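Local coordinates for protein thiosulfate sulfurtransferase TUM1 (Saccharomyces cerevisiae, PDB 3UTN) that transfers persulfide sulfur from the desulfurase NFS1 to UBA4 in the thiolation of tRNA wobble uridines, and has thiosulfate and 3-mercaptopyruvate sulfurtransferase activity, at residues K43-V48 with Q111-L116; N75-D80 with S106-Q111; S127-W132 with S287-K292; G198-K203 with P232-L237; S224-G229 with W313-G318. All blocks are in the same frame, centred on the assembly; numbering follows the deposited sequence. Where two conformers were deposited one is given.

Overall arrangement
Five contacts trace how a tandem rhodanese is held together. Contacts 1 and 2 lie in the N-terminal domain, contacts 4 and 5 in the C-terminal one, and contact 3, whose centre lies about 1 Å from that of the chain, joins the two. Contact 1, partly buried, is the polar one, with a sheet start, an ion pair and a histidine-carboxylate bond. Contact 2, wholly buried and apolar, touches it and reaches the same sheet through the neighbouring strand. Contact 3 packs helix on helix in the core, with buried charges paired to acidic groups. Contacts 4 and 5 are partly buried packing of carbons, the former beside an edge strand, the latter between a loop and the last helix.

Contact 1: K43-V48 with Q111-L116; sequences KVHRIV and QKDDIL
Strands 47-51 and 115-119 are neighbours in the parallel sheet of the first rhodanese domain, and 43-48 meets 111-116 where both begin. Arg46 O accepts from Ile115 N at 2.6 Å, and Ile115 O accepts from Val48 N, so the parallel ladder opens with Ile47 beside Ile115 and Val48 beside Leu116. Just ahead of it, Arg46 grips Asp114 side-on. Its NH2 reaches the syn lone pair of Asp114 OD2 at 2.6 Å, nearly straight and in the guanidinium plane, while NE meets OD1 at 2.8 Å on a more bent path (140°). A bend at chi3 (63°) turns the guanidinium edge to the carboxylate, the two side chains lying side by side, and NH2 also bonds Gly109 O. Asp114 OD2 takes a second donor, Gln111 N, from above its carboxylate plane, tying the ion pair to the type I turn 111-114 that leads into the second strand. Past the ion pair the ladder is lined by aliphatic chains: Ile47 CG1 lies 3.8 Å from Ile115 CB. At the outer end, His45 ND1 points in its ring plane at Asp113 OD2 (2.7 Å), whose carboxylate also pairs with Lys141 through OD1; water links Arg46 N to OD2.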
# COMPACT_ATOMS: atom_id res chain seq x y z
N LYS A 43 -22.18 0.21 -16.21
CA LYS A 43 -22.64 0.07 -17.58
C LYS A 43 -21.57 0.53 -18.55
O LYS A 43 -21.56 0.13 -19.71
CB LYS A 43 -23.91 0.90 -17.79
CG LYS A 43 -25.09 0.46 -16.94
CD LYS A 43 -26.26 1.42 -17.09
CE LYS A 43 -27.55 0.82 -16.55
NZ LYS A 43 -27.96 -0.38 -17.33
N VAL A 44 -20.65 1.37 -18.06
CA VAL A 44 -19.66 2.02 -18.91
C VAL A 44 -18.29 1.38 -18.78
O VAL A 44 -17.67 0.99 -19.78
CB VAL A 44 -19.58 3.54 -18.62
CG1 VAL A 44 -18.52 4.21 -19.49
CG2 VAL A 44 -20.93 4.20 -18.84
N HIS A 45 -17.81 1.26 -17.54
CA HIS A 45 -16.44 0.86 -17.28
C HIS A 45 -16.30 -0.58 -16.95
O HIS A 45 -17.06 -1.12 -16.16
CB HIS A 45 -15.84 1.68 -16.15
CG HIS A 45 -16.05 3.17 -16.30
ND1 HIS A 45 -15.52 3.87 -17.30
CD2 HIS A 45 -16.75 4.08 -15.50
CE1 HIS A 45 -15.86 5.16 -17.17
NE2 HIS A 45 -16.61 5.29 -16.06
N ARG A 46 -15.31 -1.23 -17.53
CA ARG A 46 -14.98 -2.57 -17.12
C ARG A 46 -14.51 -2.50 -15.67
O ARG A 46 -13.79 -1.58 -15.29
CB ARG A 46 -13.88 -3.12 -18.00
CG ARG A 46 -13.84 -4.63 -18.04
CD ARG A 46 -12.92 -5.08 -19.15
NE ARG A 46 -11.55 -4.63 -18.91
CZ ARG A 46 -10.49 -5.05 -19.58
NH1 ARG A 46 -10.62 -5.94 -20.55
NH2 ARG A 46 -9.29 -4.57 -19.27
N ILE A 47 -14.96 -3.44 -14.86
CA ILE A 47 -14.49 -3.49 -13.49
C ILE A 47 -13.56 -4.67 -13.36
O ILE A 47 -13.95 -5.82 -13.53
CB ILE A 47 -15.62 -3.55 -12.46
CG1 ILE A 47 -16.41 -2.24 -12.52
CG2 ILE A 47 -15.05 -3.76 -11.07
CD1 ILE A 47 -17.71 -2.30 -11.77
N VAL A 48 -12.32 -4.34 -13.08
CA VAL A 48 -11.30 -5.35 -13.03
C VAL A 48 -10.83 -5.37 -11.60
O VAL A 48 -10.12 -4.46 -11.17
CB VAL A 48 -10.14 -5.03 -13.99
CG1 VAL A 48 -9.06 -6.09 -13.86
CG2 VAL A 48 -10.65 -4.95 -15.41
N GLN A 111 -7.20 -1.88 -19.08
CA GLN A 111 -7.44 -0.74 -19.94
C GLN A 111 -7.46 0.47 -19.03
O GLN A 111 -7.80 0.36 -17.86
CB GLN A 111 -8.76 -0.87 -20.69
CG GLN A 111 -8.88 -2.10 -21.58
CD GLN A 111 -8.09 -2.00 -22.87
OE1 GLN A 111 -7.37 -1.02 -23.11
NE2 GLN A 111 -8.21 -3.02 -23.71
N LYS A 112 -7.10 1.63 -19.58
CA LYS A 112 -7.14 2.86 -18.82
C LYS A 112 -8.50 3.07 -18.17
O LYS A 112 -8.59 3.55 -17.06
CB LYS A 112 -6.81 4.05 -19.71
CG LYS A 112 -6.61 5.36 -18.95
CD LYS A 112 -5.41 5.28 -18.01
CE LYS A 112 -4.14 4.90 -18.73
NZ LYS A 112 -3.80 5.90 -19.77
N ASP A 113 -9.56 2.69 -18.88
CA ASP A 113 -10.91 2.95 -18.42
C ASP A 113 -11.38 1.98 -17.35
O ASP A 113 -12.43 2.18 -16.75
CB ASP A 113 -11.90 2.93 -19.59
CG ASP A 113 -13.24 3.53 -19.21
OD1 ASP A 113 -13.23 4.65 -18.65
OD2 ASP A 113 -14.28 2.88 -19.45
N ASP A 114 -10.60 0.93 -17.12
CA ASP A 114 -10.98 -0.07 -16.14
C ASP A 114 -11.15 0.55 -14.78
O ASP A 114 -10.34 1.36 -14.35
CB ASP A 114 -9.91 -1.15 -16.02
CG ASP A 114 -9.89 -2.07 -17.20
OD1 ASP A 114 -10.88 -2.10 -17.96
OD2 ASP A 114 -8.89 -2.79 -17.36
N ILE A 115 -12.22 0.18 -14.12
CA ILE A 115 -12.30 0.42 -12.70
C ILE A 115 -11.51 -0.72 -12.08
O ILE A 115 -11.88 -1.89 -12.18
CB ILE A 115 -13.74 0.40 -12.20
CG1 ILE A 115 -14.52 1.57 -12.78
CG2 ILE A 115 -13.75 0.43 -10.68
CD1 ILE A 115 -16.01 1.52 -12.49
N LEU A 116 -10.39 -0.38 -11.47
CA LEU A 116 -9.58 -1.39 -10.84
C LEU A 116 -9.99 -1.45 -9.40
O LEU A 116 -10.05 -0.44 -8.71
CB LEU A 116 -8.10 -1.09 -10.98
CG LEU A 116 -7.64 -1.03 -12.44
CD1 LEU A 116 -6.17 -0.65 -12.49
CD2 LEU A 116 -7.89 -2.34 -13.17
O HOH W 1 -14.10 0.13 -19.36

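Contact 2: N75-D80 with S106-Q111; sequences NSIFFD and SNLGVQ
Leu108 and Ile77 meet at the end of helix 98-107, and the leucine can be followed outward atom by atom. Its CB, directed at strand 77-78, lies 3.9 Å from Ile77 CD1. With CG placed opposite the carbonyl carbon (chi1 -62°), the chain runs on to the backbone of the strand, CG coming 3.9 Å from Phe78 O. The two methyls then divide the work. CD1 touches both surfaces, 3.8 Å from Ile77 CD1 and 3.4 Å from Phe78 O, whereas CD2 meets the same carbonyl oxygen and has no other close neighbour on the strand segment. The isoleucine answers from across, its side chain at about a right angle to that of Leu108. Its CG1 takes the position between backbone N and carbonyl carbon (chi1 59°), which sends CD1 to the leucine. The other branch, CG2, rests 3.6 Å from Leu108 O, an oxygen that bonds Ser167 OG.

Val48 and Val50 of the adjacent strand also touch Ile77. The turn that follows Leu108 is made by Gly109, whose positive phi (71°) ends the helix in a Schellman motif, with Gly109 N bonded to Ser106 O. This is a helix C-cap packed against an edge strand of the parallel alpha/beta sheet that forms a rhodanese domain.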
# COMPACT_ATOMS: atom_id res chain seq x y z
N ASN A 75 -13.33 -11.95 -12.50
CA ASN A 75 -12.71 -11.07 -13.48
C ASN A 75 -11.45 -10.41 -12.96
O ASN A 75 -10.97 -9.43 -13.53
CB ASN A 75 -13.71 -10.00 -13.95
CG ASN A 75 -15.05 -10.60 -14.30
OD1 ASN A 75 -15.13 -11.66 -14.91
ND2 ASN A 75 -16.12 -9.92 -13.89
N SER A 76 -10.94 -10.95 -11.86
CA SER A 76 -9.73 -10.42 -11.25
C SER A 76 -8.54 -10.58 -12.16
O SER A 76 -8.44 -11.54 -12.90
CB SER A 76 -9.41 -11.15 -9.96
OG SER A 76 -10.26 -10.72 -8.92
N ILE A 77 -7.65 -9.61 -12.10
CA ILE A 77 -6.33 -9.82 -12.61
C ILE A 77 -5.51 -9.95 -11.36
O ILE A 77 -5.92 -9.56 -10.26
CB ILE A 77 -5.82 -8.64 -13.44
CG1 ILE A 77 -5.80 -7.36 -12.60
CG2 ILE A 77 -6.66 -8.50 -14.70
CD1 ILE A 77 -5.16 -6.18 -13.29
N PHE A 78 -4.34 -10.53 -11.53
CA PHE A 78 -3.42 -10.58 -10.45
C PHE A 78 -2.43 -9.46 -10.69
O PHE A 78 -1.89 -9.33 -11.78
CB PHE A 78 -2.71 -11.92 -10.43
CG PHE A 78 -1.62 -11.98 -9.43
CD1 PHE A 78 -1.92 -12.00 -8.07
CD2 PHE A 78 -0.30 -12.00 -9.84
CE1 PHE A 78 -0.90 -12.06 -7.14
CE2 PHE A 78 0.72 -12.06 -8.90
CZ PHE A 78 0.41 -12.09 -7.55
N PHE A 79 -2.23 -8.66 -9.66
CA PHE A 79 -1.25 -7.60 -9.72
C PHE A 79 -0.06 -8.09 -8.94
O PHE A 79 -0.10 -8.22 -7.72
CB PHE A 79 -1.80 -6.33 -9.09
CG PHE A 79 -0.88 -5.15 -9.18
CD1 PHE A 79 0.18 -5.01 -8.31
CD2 PHE A 79 -1.10 -4.17 -10.14
CE1 PHE A 79 1.02 -3.91 -8.38
CE2 PHE A 79 -0.27 -3.06 -10.22
CZ PHE A 79 0.79 -2.94 -9.33
N ASP A 80 1.01 -8.38 -9.66
CA ASP A 80 2.20 -8.89 -9.04
C ASP A 80 2.97 -7.74 -8.43
O ASP A 80 3.71 -7.03 -9.11
CB ASP A 80 3.05 -9.64 -10.06
CG ASP A 80 4.09 -10.49 -9.40
OD1 ASP A 80 4.57 -10.10 -8.31
OD2 ASP A 80 4.44 -11.54 -9.96
N SER A 106 -0.60 -3.59 -19.37
CA SER A 106 -0.80 -4.11 -20.70
C SER A 106 -0.87 -5.63 -20.66
O SER A 106 -1.82 -6.22 -21.18
CB SER A 106 0.35 -3.66 -21.62
OG SER A 106 0.35 -2.25 -21.73
N ASN A 107 0.13 -6.25 -20.04
CA ASN A 107 0.22 -7.70 -19.91
C ASN A 107 -1.04 -8.27 -19.28
O ASN A 107 -1.52 -9.33 -19.68
CB ASN A 107 1.44 -8.08 -19.08
CG ASN A 107 1.70 -9.57 -19.05
OD1 ASN A 107 2.19 -10.15 -20.02
ND2 ASN A 107 1.37 -10.20 -17.94
N LEU A 108 -1.59 -7.55 -18.30
CA LEU A 108 -2.77 -7.97 -17.58
C LEU A 108 -4.03 -7.57 -18.32
O LEU A 108 -5.14 -7.88 -17.89
CB LEU A 108 -2.78 -7.36 -16.18
CG LEU A 108 -1.61 -7.78 -15.30
CD1 LEU A 108 -1.53 -6.88 -14.08
CD2 LEU A 108 -1.71 -9.26 -14.91
N GLY A 109 -3.86 -6.86 -19.43
CA GLY A 109 -4.98 -6.42 -20.22
C GLY A 109 -5.77 -5.32 -19.56
O GLY A 109 -6.92 -5.09 -19.91
N VAL A 110 -5.17 -4.64 -18.59
CA VAL A 110 -5.83 -3.52 -17.94
C VAL A 110 -5.99 -2.41 -18.97
O VAL A 110 -5.05 -2.07 -19.68
CB VAL A 110 -5.05 -3.01 -16.72
CG1 VAL A 110 -5.68 -1.74 -16.16
CG2 VAL A 110 -5.02 -4.09 -15.65
N GLN A 111 -7.20 -1.88 -19.08
CA GLN A 111 -7.44 -0.74 -19.94
C GLN A 111 -7.46 0.47 -19.03
O GLN A 111 -7.80 0.36 -17.86
CB GLN A 111 -8.76 -0.87 -20.69
CG GLN A 111 -8.88 -2.10 -21.58
CD GLN A 111 -8.09 -2.00 -22.87
OE1 GLN A 111 -7.37 -1.02 -23.11
NE2 GLN A 111 -8.21 -3.02 -23.71

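Contact 3: S127-W132 with S287-K292; sequences SPRCAW and SGVIIK
Apolar packing comes first where helix 127-136 of the first rhodanese domain meets helix 286-297 of the second. The axes of the two segments approach to 7.5 Å and cross at 78°, and Val289 is the residue the first helix packs around. Its CG1 lies 3.8 Å from Pro128 CB and 3.4 Å from Trp132 CB, and also rests against Pro128 O. The other methyl, CG2, turns to the indole and to Arg129 CD, 3.8 Å away. Farther round the proline ring, Pro128 CG meets Ile290 CG1 at 3.9 Å.

The second kind of interaction is aromatic. Val289 CG2 sits 4.0 Å from the centroid of the six-membered ring of Trp132, a CH-pi contact over the face and 28° off the normal. Because CG lies anti to the backbone N (chi1 171°), the indole reaches past Val289 towards Lys292, and its CZ3 also lies over the centre of the Arg129 guanidinium.

Charge makes up the third. Lys292 brings CE and NZ close to Trp132 NE1, each at 3.2 Å. The two nitrogens are both donors and share an acceptor, Glu184 OE2, while NZ has a second carboxylate in Glu296. Arg129 pairs through NH1 with Asp307, with its side chain about 7 Å from that of the persulfide-forming Cys282. The chemistry therefore implies an interdomain seam whose carbons pack round Val289 and whose buried Trp132, Lys292 and Arg129 donors are each met by a carboxylate, Arg129 lying near the active site.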
# COMPACT_ATOMS: atom_id res chain seq x y z
N SER A 127 -2.57 -4.81 -1.09
CA SER A 127 -3.56 -4.19 -1.93
C SER A 127 -3.48 -2.67 -1.86
O SER A 127 -3.58 -2.02 -2.89
CB SER A 127 -4.96 -4.69 -1.63
OG SER A 127 -5.30 -4.48 -0.28
N PRO A 128 -3.27 -2.09 -0.66
CA PRO A 128 -3.18 -0.63 -0.66
C PRO A 128 -2.01 -0.18 -1.50
O PRO A 128 -2.16 0.74 -2.31
CB PRO A 128 -2.94 -0.30 0.82
CG PRO A 128 -3.50 -1.46 1.55
CD PRO A 128 -3.12 -2.63 0.70
N ARG A 129 -0.87 -0.83 -1.33
CA ARG A 129 0.30 -0.55 -2.14
C ARG A 129 -0.07 -0.60 -3.61
O ARG A 129 0.28 0.28 -4.38
CB ARG A 129 1.38 -1.59 -1.87
CG ARG A 129 2.53 -1.52 -2.85
CD ARG A 129 3.43 -0.37 -2.46
NE ARG A 129 4.43 -0.11 -3.48
CZ ARG A 129 5.50 0.64 -3.28
NH1 ARG A 129 5.71 1.19 -2.09
NH2 ARG A 129 6.37 0.83 -4.26
N CYS A 130 -0.79 -1.65 -3.97
CA CYS A 130 -1.21 -1.84 -5.34
C CYS A 130 -2.20 -0.79 -5.79
O CYS A 130 -2.02 -0.18 -6.84
CB CYS A 130 -1.82 -3.22 -5.51
SG CYS A 130 -2.59 -3.36 -7.11
N ALA A 131 -3.26 -0.58 -5.02
CA ALA A 131 -4.26 0.43 -5.35
C ALA A 131 -3.55 1.76 -5.51
O ALA A 131 -3.78 2.50 -6.47
CB ALA A 131 -5.31 0.52 -4.26
N TRP A 132 -2.66 2.03 -4.58
CA TRP A 132 -1.91 3.25 -4.58
C TRP A 132 -1.03 3.33 -5.79
O TRP A 132 -1.00 4.36 -6.44
CB TRP A 132 -1.13 3.31 -3.31
CG TRP A 132 -0.13 4.40 -3.25
CD1 TRP A 132 -0.36 5.75 -3.00
CD2 TRP A 132 1.30 4.27 -3.41
NE1 TRP A 132 0.82 6.44 -3.00
CE2 TRP A 132 1.85 5.60 -3.24
CE3 TRP A 132 2.15 3.21 -3.67
CZ2 TRP A 132 3.20 5.85 -3.33
CZ3 TRP A 132 3.51 3.47 -3.76
CH2 TRP A 132 4.02 4.76 -3.60
N SER A 287 3.74 -1.75 3.43
CA SER A 287 2.88 -1.51 4.57
C SER A 287 2.76 -0.02 4.85
O SER A 287 1.80 0.43 5.48
CB SER A 287 3.38 -2.26 5.80
OG SER A 287 4.54 -1.67 6.30
N GLY A 288 3.74 0.75 4.38
CA GLY A 288 3.67 2.20 4.47
C GLY A 288 2.43 2.72 3.77
O GLY A 288 1.82 3.68 4.22
N VAL A 289 2.05 2.08 2.68
CA VAL A 289 0.86 2.51 1.96
C VAL A 289 -0.39 2.12 2.73
O VAL A 289 -1.41 2.79 2.63
CB VAL A 289 0.80 1.94 0.54
CG1 VAL A 289 -0.47 2.42 -0.14
CG2 VAL A 289 2.02 2.38 -0.25
N ILE A 290 -0.29 1.05 3.50
CA ILE A 290 -1.41 0.65 4.34
C ILE A 290 -1.76 1.82 5.24
O ILE A 290 -2.92 2.24 5.29
CB ILE A 290 -1.10 -0.58 5.18
CG1 ILE A 290 -0.72 -1.76 4.28
CG2 ILE A 290 -2.29 -0.91 6.08
CD1 ILE A 290 -0.18 -2.95 5.04
N ILE A 291 -0.76 2.36 5.93
CA ILE A 291 -1.04 3.46 6.85
C ILE A 291 -1.29 4.74 6.10
O ILE A 291 -2.13 5.52 6.51
CB ILE A 291 0.04 3.64 7.93
CG1 ILE A 291 1.40 4.01 7.34
CG2 ILE A 291 0.12 2.38 8.76
CD1 ILE A 291 2.36 4.56 8.38
N LYS A 292 -0.58 4.93 5.00
CA LYS A 292 -0.79 6.08 4.17
C LYS A 292 -2.26 6.14 3.78
O LYS A 292 -2.91 7.17 3.88
CB LYS A 292 0.08 5.97 2.93
CG LYS A 292 -0.18 7.03 1.89
CD LYS A 292 0.75 6.83 0.72
CE LYS A 292 0.68 8.02 -0.21
NZ LYS A 292 -0.69 8.15 -0.77

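Contact 4: G198-K203 with P232-L237; sequences GELAKK and PGTQPL
Lys203 NZ holds Glu199 OE1 at 2.7 Å, approaching nearly along the C-O axis, a salt bridge that ties the two ends of one helical turn together. A second lysine, Lys202, gives its NZ to Gly198 O at 2.9 Å, tilted 25° from the carbonyl plane. Both bonds stay within 198-203, around the start of the short helix 200-203, whose backbone bond from Lys203 N to Glu199 O spans the same two residues as the salt bridge.

Across to 232-237 the contact is made of carbon against backbone. Leu200 points at the facing loop, and with CG opposite its own N (chi1 179°) it lays one methyl, CD2, over Pro232 O at 3.2 Å and against Thr234 CG2 at 3.6 Å. Thr234 itself leads away at its CB, but its methyl is the branch that meets the leucine, while OG1 bonds back to Ile231 O. Ala201 meets the loop with CB, 3.5 Å from Gly233 O.

The close fit depends on Gly233. With no side chain and a phi of 98°, it lets the loop come close to the start of the helix, its CA standing 4.3 Å from Ala201 CA. Behind the leucine, Leu194 and Val195 of helix 188-196 and Ala206 of strand 205-208 complete a small apolar cluster. It joins the short helix that leads into strand 205-208 to the loop that enters the edge strand 234-236 of the parallel sheet in the C-terminal, catalytic rhodanese domain.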
# COMPACT_ATOMS: atom_id res chain seq x y z
N GLY A 198 16.87 17.99 10.15
CA GLY A 198 16.13 17.86 11.41
C GLY A 198 14.74 18.46 11.28
O GLY A 198 14.15 18.90 12.27
N GLU A 199 14.25 18.49 10.05
CA GLU A 199 12.99 19.12 9.72
C GLU A 199 11.91 18.09 9.42
O GLU A 199 10.77 18.45 9.16
CB GLU A 199 13.15 20.02 8.50
CG GLU A 199 13.93 21.29 8.74
CD GLU A 199 14.33 21.97 7.44
OE1 GLU A 199 13.76 21.60 6.39
OE2 GLU A 199 15.21 22.85 7.48
N LEU A 200 12.28 16.81 9.44
CA LEU A 200 11.32 15.77 9.11
C LEU A 200 10.09 15.86 10.00
O LEU A 200 8.98 16.05 9.50
CB LEU A 200 11.94 14.37 9.17
CG LEU A 200 10.94 13.25 8.84
CD1 LEU A 200 10.36 13.40 7.44
CD2 LEU A 200 11.57 11.89 9.02
N ALA A 201 10.28 15.75 11.31
CA ALA A 201 9.18 15.83 12.26
C ALA A 201 8.55 17.22 12.26
O ALA A 201 7.34 17.36 12.45
CB ALA A 201 9.63 15.45 13.66
N LYS A 202 9.38 18.24 12.02
CA LYS A 202 8.92 19.63 11.98
C LYS A 202 7.97 19.87 10.81
O LYS A 202 6.91 20.45 10.99
CB LYS A 202 10.11 20.59 11.85
CG LYS A 202 10.86 20.87 13.14
CD LYS A 202 12.02 21.83 12.90
CE LYS A 202 12.89 22.00 14.14
NZ LYS A 202 13.74 20.81 14.41
N LYS A 203 8.36 19.41 9.63
CA LYS A 203 7.60 19.67 8.42
C LYS A 203 6.57 18.59 8.15
O LYS A 203 5.61 18.83 7.42
CB LYS A 203 8.52 19.83 7.21
CG LYS A 203 9.54 20.96 7.32
CD LYS A 203 9.53 21.85 6.09
CE LYS A 203 10.11 21.18 4.85
NZ LYS A 203 11.60 21.22 4.83
N PRO A 232 15.04 9.17 12.05
CA PRO A 232 14.82 10.24 13.00
C PRO A 232 13.73 11.16 12.48
O PRO A 232 13.74 11.54 11.31
CB PRO A 232 16.17 10.95 13.03
CG PRO A 232 17.15 9.86 12.72
CD PRO A 232 16.45 9.07 11.65
N GLY A 233 12.77 11.47 13.35
CA GLY A 233 11.68 12.35 12.99
C GLY A 233 10.44 11.58 12.61
O GLY A 233 9.36 12.16 12.51
N THR A 234 10.58 10.28 12.39
CA THR A 234 9.42 9.45 12.12
C THR A 234 8.82 8.98 13.42
O THR A 234 9.41 9.11 14.50
CB THR A 234 9.74 8.22 11.25
OG1 THR A 234 10.72 7.42 11.91
CG2 THR A 234 10.24 8.65 9.88
N GLN A 235 7.63 8.43 13.31
CA GLN A 235 6.91 7.95 14.46
C GLN A 235 6.38 6.59 14.10
O GLN A 235 6.11 6.33 12.93
CB GLN A 235 5.75 8.87 14.77
CG GLN A 235 6.15 10.30 15.04
CD GLN A 235 4.93 11.16 15.17
OE1 GLN A 235 4.25 11.12 16.18
NE2 GLN A 235 4.63 11.93 14.13
N PRO A 236 6.24 5.71 15.10
CA PRO A 236 5.74 4.40 14.77
C PRO A 236 4.24 4.46 14.55
O PRO A 236 3.50 4.95 15.41
CB PRO A 236 6.07 3.58 16.01
CG PRO A 236 6.00 4.56 17.12
CD PRO A 236 6.45 5.87 16.55
N LEU A 237 3.81 4.01 13.39
CA LEU A 237 2.40 3.80 13.17
C LEU A 237 2.28 2.44 12.52
O LEU A 237 2.06 2.35 11.32
CB LEU A 237 1.81 4.92 12.32
CG LEU A 237 0.29 5.09 12.37
CD1 LEU A 237 -0.21 5.22 13.80
CD2 LEU A 237 -0.10 6.32 11.56

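Contact 5: S224-G229 with W313-G318; sequences SDIPSG and WVLKSG
Segment 224-229 has no regular structure and passes the last turn of helix 309-317 with Ile226 CA 6.4 Å from Val314 CA. Ile226 and Val314 carry the contact, their side chains sliding past each other in opposite directions: Ile226 CG2 lies 3.6 Å from Val314 CG2. The second branch of the isoleucine goes to a different neighbour. With CG1 anti to the carbonyl carbon (chi1 -55°) and a bend at chi2 (-53°), it carries CD1 over the side of Leu315, where it comes 3.3 Å from Leu315 CG, tight for carbons, and 3.5 Å from its CD2. One residue therefore spans two successive positions of the helix, with Val314 on the buried flank and Leu315 on the exposed one.

Pro227 and Asp225 flank this centre. The proline ring sets CD 3.5 Å from Val314 CG1 and crosses the valine obliquely, and Pro227 O bonds Trp310 NE1 one turn earlier on the helix. Asp225 OD2 brushes Leu315 CD2 at 3.6 Å, a polar atom against a methyl, but its charge is met by Arg223.

Further along the helix, Gly318 leaves helical angles with positive phi, and its N still bonds Val314 O at 2.7 Å, so the valine that receives the loop also takes part in closing the helix. Trp310 and Thr311 also touch Ile226. Plain hydrophobic packing, with the Ile226 side chain about 11 Å from that of Cys282, thus lays the long loop before strand 234-236 across helix 309-317, the last helix of the C-terminal rhodanese domain.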
# COMPACT_ATOMS: atom_id res chain seq x y z
N SER A 224 18.15 -9.11 6.51
CA SER A 224 19.38 -9.50 7.20
C SER A 224 20.45 -8.42 7.16
O SER A 224 21.31 -8.36 8.04
CB SER A 224 19.93 -10.80 6.61
OG SER A 224 19.99 -10.71 5.19
N ASP A 225 20.40 -7.57 6.14
CA ASP A 225 21.40 -6.54 5.91
C ASP A 225 21.04 -5.24 6.62
O ASP A 225 21.85 -4.31 6.68
CB ASP A 225 21.58 -6.29 4.41
CG ASP A 225 20.27 -5.90 3.72
OD1 ASP A 225 19.19 -6.31 4.20
OD2 ASP A 225 20.34 -5.19 2.70
N ILE A 226 19.83 -5.19 7.16
CA ILE A 226 19.25 -3.96 7.68
C ILE A 226 19.00 -4.07 9.17
O ILE A 226 18.27 -4.95 9.61
CB ILE A 226 17.91 -3.64 6.97
CG1 ILE A 226 18.08 -3.58 5.45
CG2 ILE A 226 17.33 -2.32 7.46
CD1 ILE A 226 19.17 -2.65 4.99
N PRO A 227 19.63 -3.19 9.95
CA PRO A 227 19.22 -3.09 11.34
C PRO A 227 17.86 -2.42 11.40
O PRO A 227 17.48 -1.70 10.48
CB PRO A 227 20.28 -2.18 11.96
CG PRO A 227 20.84 -1.41 10.82
CD PRO A 227 20.79 -2.33 9.65
N SER A 228 17.14 -2.66 12.49
CA SER A 228 15.90 -1.96 12.70
C SER A 228 16.18 -0.60 13.31
O SER A 228 17.30 -0.10 13.26
CB SER A 228 14.97 -2.79 13.58
OG SER A 228 15.59 -3.10 14.81
N GLY A 229 15.16 0.00 13.90
CA GLY A 229 15.27 1.38 14.34
C GLY A 229 14.45 2.18 13.37
O GLY A 229 13.70 1.63 12.57
N TRP A 313 16.45 3.59 3.45
CA TRP A 313 16.94 4.54 4.43
C TRP A 313 18.23 4.07 5.02
O TRP A 313 19.23 4.78 4.99
CB TRP A 313 15.95 4.76 5.55
CG TRP A 313 16.52 5.75 6.50
CD1 TRP A 313 17.13 5.51 7.72
CD2 TRP A 313 16.63 7.19 6.30
NE1 TRP A 313 17.56 6.68 8.29
CE2 TRP A 313 17.29 7.73 7.48
CE3 TRP A 313 16.24 8.07 5.29
CZ2 TRP A 313 17.54 9.08 7.63
CZ3 TRP A 313 16.50 9.43 5.45
CH2 TRP A 313 17.14 9.91 6.60
N VAL A 314 18.21 2.87 5.58
CA VAL A 314 19.38 2.28 6.21
C VAL A 314 20.51 2.11 5.22
O VAL A 314 21.64 2.56 5.47
CB VAL A 314 19.04 0.92 6.84
CG1 VAL A 314 20.31 0.15 7.18
CG2 VAL A 314 18.21 1.14 8.07
N LEU A 315 20.20 1.50 4.09
CA LEU A 315 21.21 1.20 3.08
C LEU A 315 21.89 2.45 2.54
O LEU A 315 23.08 2.44 2.28
CB LEU A 315 20.61 0.38 1.94
CG LEU A 315 20.34 -1.08 2.28
CD1 LEU A 315 19.62 -1.79 1.16
CD2 LEU A 315 21.65 -1.79 2.63
N LYS A 316 21.12 3.52 2.39
CA LYS A 316 21.67 4.76 1.86
C LYS A 316 22.27 5.66 2.94
O LYS A 316 23.22 6.39 2.68
CB LYS A 316 20.61 5.52 1.07
CG LYS A 316 20.33 4.96 -0.31
CD LYS A 316 19.44 5.90 -1.09
CE LYS A 316 19.25 5.46 -2.53
NZ LYS A 316 18.24 6.33 -3.21
N SER A 317 21.72 5.59 4.15
CA SER A 317 22.08 6.52 5.22
C SER A 317 23.13 5.97 6.16
O SER A 317 23.91 6.73 6.75
CB SER A 317 20.85 6.92 6.03
OG SER A 317 19.81 7.36 5.18
N GLY A 318 23.13 4.66 6.33
CA GLY A 318 24.01 4.02 7.29
C GLY A 318 23.47 4.14 8.70
O GLY A 318 22.47 4.82 8.93